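Local structure of uncharacterized protein (Chaetomium thermophilum, 3LPZ) at residues A[137-142]-A[159-164]. The protein probably acts in the Get pathway of tail-anchored protein biogenesis, as a Get4-family alpha-solenoid that binds Get5. Sequence-based numbering, arbitrary orientation. Where two conformers were deposited one is given.
Sequences ELHHVV and LVLGTK
The imidazole of His-139 carries Leu-161 on one face: Leu-161 CB sits 3.9 Å from the ring centroid, over the CD2 side and 22° off the ring normal, a CH-pi contact. The two side chains run alongside each other, so Leu-161 CD1 reaches the far end of the ring, 3.8 Å from His-139 NE2. Both ring nitrogens are engaged outside the two segments, ND1 with His-158 and NE2 with the carbonyl of Ala-133, which fixes the rotation of the ring. Replacing His-139 with an alanine would probably leave Leu-161 without the face it packs on, and the Ala-133 carbonyl and His-158 without their imidazole partner.

The second ring, His-140, takes Thr-163 OG1 over one face, 3.8 Å from His-140 CG, while Leu-159 CD2 approaches obliquely, 4.1 Å from His-140 ND1. Its chi1 of 177° sets the ring across the Thr-163 side chain at about a right angle, where ND1 can bond the Ser-166 hydroxyl. Thr-163 OG1 is itself turned to the backbone N of Glu-165, capping that N in the turn that leads into helix 166-179. That rotamer (chi1 61°) leaves the methyl CG2 to lie against the helix backbone, 3.5 Å from Glu-137 CA.

Between these contacts Gly-162 slips past the helix, its CA 4.5 Å from that of His-140. It closes a type I turn begun at Leu-159, with Gly-162 N bonded to Leu-159 O at 3.1 Å. No hydrogen bond joins the two segments directly; the fit is by van der Waals contact, and His-139 ND1 and NE2, His-140 ND1 and Thr-163 OG1 all bond to residues beyond it. Helix 136-148 thus packs against the loop linking helices 152-159 and 166-179, a joint between successive helices of the Get4 alpha-solenoid.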
ATOM      1  N   GLU A 137      -0.486   2.016  10.104  1.00 13.81           N
ATOM      2  CA  GLU A 137       0.744   2.816  10.316  1.00 15.42           C
ATOM      3  C   GLU A 137       1.970   2.010   9.862  1.00 15.82           C
ATOM      4  O   GLU A 137       2.889   2.564   9.262  1.00 16.14           O
ATOM      5  CB  GLU A 137       0.898   3.253  11.794  1.00 15.61           C
ATOM      6  CG  GLU A 137       2.088   4.151  12.057  1.00 20.28           C
ATOM      7  CD  GLU A 137       2.119   4.700  13.498  1.00 24.77           C
ATOM      8  OE1 GLU A 137       1.080   4.687  14.218  1.00 26.03           O
ATOM      9  OE2 GLU A 137       3.206   5.114  13.924  1.00 28.64           O
ATOM     10  N   LEU A 138       1.974   0.699  10.103  1.00 14.79           N
ATOM     11  CA  LEU A 138       3.081  -0.118   9.572  1.00 15.17           C
ATOM     12  C   LEU A 138       3.104  -0.094   8.041  1.00 15.82           C
ATOM     13  O   LEU A 138       4.180   0.094   7.434  1.00 15.38           O
ATOM     14  CB  LEU A 138       3.018  -1.554  10.091  1.00 15.22           C
ATOM     15  CG  LEU A 138       3.280  -1.778  11.590  1.00 15.02           C
ATOM     16  CD1 LEU A 138       3.169  -3.278  11.879  1.00 16.54           C
ATOM     17  CD2 LEU A 138       4.679  -1.277  12.016  1.00 17.30           C
ATOM     18  N   HIS A 139       1.924  -0.231   7.409  1.00 15.61           N
ATOM     19  CA  HIS A 139       1.838  -0.116   5.941  1.00 16.30           C
ATOM     20  C   HIS A 139       2.328   1.258   5.465  1.00 16.81           C
ATOM     21  O   HIS A 139       3.052   1.356   4.462  1.00 17.01           O
ATOM     22  CB  HIS A 139       0.406  -0.326   5.417  1.00 16.23           C
ATOM     23  CG  HIS A 139       0.010  -1.767   5.296  1.00 17.72           C
ATOM     24  ND1 HIS A 139       0.718  -2.673   4.535  1.00 18.72           N
ATOM     25  CD2 HIS A 139      -1.029  -2.458   5.829  1.00 18.05           C
ATOM     26  CE1 HIS A 139       0.134  -3.862   4.594  1.00 18.31           C
ATOM     27  NE2 HIS A 139      -0.927  -3.761   5.377  1.00 19.02           N
ATOM     28  N   HIS A 140       1.915   2.316   6.160  1.00 16.21           N
ATOM     29  CA  HIS A 140       2.382   3.644   5.818  1.00 16.77           C
ATOM     30  C   HIS A 140       3.927   3.774   5.819  1.00 17.09           C
ATOM     31  O   HIS A 140       4.527   4.240   4.855  1.00 16.90           O
ATOM     32  CB  HIS A 140       1.794   4.708   6.733  1.00 16.32           C
ATOM     33  CG  HIS A 140       2.335   6.079   6.435  1.00 17.38           C
ATOM     34  ND1 HIS A 140       1.926   6.807   5.337  1.00 17.43           N
ATOM     35  CD2 HIS A 140       3.279   6.827   7.058  1.00 17.57           C
ATOM     36  CE1 HIS A 140       2.593   7.954   5.304  1.00 19.35           C
ATOM     37  NE2 HIS A 140       3.411   7.996   6.342  1.00 19.34           N
ATOM     38  N   VAL A 141       4.541   3.420   6.937  1.00 17.20           N
ATOM     39  CA  VAL A 141       5.985   3.506   7.057  1.00 17.34           C
ATOM     40  C   VAL A 141       6.742   2.622   6.036  1.00 17.17           C
ATOM     41  O   VAL A 141       7.670   3.099   5.402  1.00 16.49           O
ATOM     42  CB  VAL A 141       6.450   3.268   8.507  1.00 17.28           C
ATOM     43  CG1 VAL A 141       8.002   3.334   8.571  1.00 18.12           C
ATOM     44  CG2 VAL A 141       5.797   4.346   9.437  1.00 18.05           C
ATOM     45  N   VAL A 142       6.327   1.373   5.853  1.00 16.90           N
ATOM     46  CA  VAL A 142       6.958   0.497   4.869  1.00 17.59           C
ATOM     47  C   VAL A 142       6.793   1.141   3.484  1.00 18.06           C
ATOM     48  O   VAL A 142       7.729   1.202   2.685  1.00 17.28           O
ATOM     49  CB  VAL A 142       6.315  -0.926   4.887  1.00 17.85           C
ATOM     50  CG1 VAL A 142       6.748  -1.765   3.666  1.00 18.70           C
ATOM     51  CG2 VAL A 142       6.659  -1.643   6.210  1.00 19.00           C
ATOM     52  N   LEU A 159       0.849   1.594   0.559  1.00 16.23           N
ATOM     53  CA  LEU A 159       0.227   2.919   0.765  1.00 16.83           C
ATOM     54  C   LEU A 159      -1.294   2.911   0.630  1.00 16.58           C
ATOM     55  O   LEU A 159      -1.957   3.694   1.307  1.00 17.25           O
ATOM     56  CB  LEU A 159       0.860   3.986  -0.131  1.00 15.99           C
ATOM     57  CG  LEU A 159       2.311   4.327   0.284  1.00 15.82           C
ATOM     58  CD1 LEU A 159       3.026   5.065  -0.833  1.00 17.52           C
ATOM     59  CD2 LEU A 159       2.377   5.139   1.648  1.00 13.63           C
ATOM     60  N   VAL A 160      -1.842   2.044  -0.228  1.00 16.91           N
ATOM     61  CA  VAL A 160      -3.298   1.963  -0.384  0.50 16.71           C
ATOM     62  C   VAL A 160      -3.985   1.420   0.874  1.00 17.08           C
ATOM     63  O   VAL A 160      -5.211   1.628   1.082  1.00 17.17           O
ATOM     64  CB  VAL A 160      -3.741   1.167  -1.661  0.50 16.91           C
ATOM     65  CG1 VAL A 160      -3.269   1.898  -2.902  0.50 18.55           C
ATOM     66  CG2 VAL A 160      -3.284  -0.323  -1.636  0.50 14.63           C
ATOM     67  N   LEU A 161      -3.201   0.746   1.709  1.00 17.24           N
ATOM     68  CA  LEU A 161      -3.625   0.212   2.996  1.00 18.23           C
ATOM     69  C   LEU A 161      -3.151   1.036   4.204  1.00 18.29           C
ATOM     70  O   LEU A 161      -3.207   0.546   5.334  1.00 18.55           O
ATOM     71  CB  LEU A 161      -3.131  -1.242   3.132  1.00 18.36           C
ATOM     72  CG  LEU A 161      -3.669  -2.216   2.057  1.00 18.88           C
ATOM     73  CD1 LEU A 161      -3.021  -3.601   2.212  1.00 20.92           C
ATOM     74  CD2 LEU A 161      -5.230  -2.305   2.119  1.00 18.73           C
ATOM     75  N   GLY A 162      -2.718   2.279   3.972  1.00 18.03           N
ATOM     76  CA  GLY A 162      -2.045   3.075   4.997  1.00 17.69           C
ATOM     77  C   GLY A 162      -2.995   3.956   5.814  1.00 18.76           C
ATOM     78  O   GLY A 162      -4.198   3.642   6.006  1.00 18.51           O
ATOM     79  N   THR A 163      -2.429   5.033   6.338  1.00 18.67           N
ATOM     80  CA  THR A 163      -3.117   5.921   7.259  1.00 19.31           C
ATOM     81  C   THR A 163      -3.601   7.128   6.475  1.00 20.05           C
ATOM     82  O   THR A 163      -3.420   7.204   5.245  1.00 19.19           O
ATOM     83  CB  THR A 163      -2.123   6.453   8.333  1.00 19.50           C
ATOM     84  OG1 THR A 163      -1.077   7.181   7.671  1.00 19.05           O
ATOM     85  CG2 THR A 163      -1.503   5.292   9.161  1.00 19.03           C
ATOM     86  N   LYS A 164      -4.162   8.106   7.192  1.00 21.44           N
ATOM     87  CA  LYS A 164      -4.547   9.367   6.574  1.00 22.91           C
ATOM     88  C   LYS A 164      -3.362  10.113   5.942  1.00 22.82           C
ATOM     89  O   LYS A 164      -3.580  10.970   5.103  1.00 23.06           O
ATOM     90  CB  LYS A 164      -5.304  10.279   7.567  1.00 23.55           C
ATOM     91  CG  LYS A 164      -4.428  10.954   8.594  1.00 28.50           C
ATOM     92  CD  LYS A 164      -5.255  12.060   9.354  1.00 35.95           C
ATOM     93  CE  LYS A 164      -4.880  12.141  10.830  1.00 39.53           C
ATOM     94  NZ  LYS A 164      -3.385  12.230  11.034  1.00 42.16           N
TER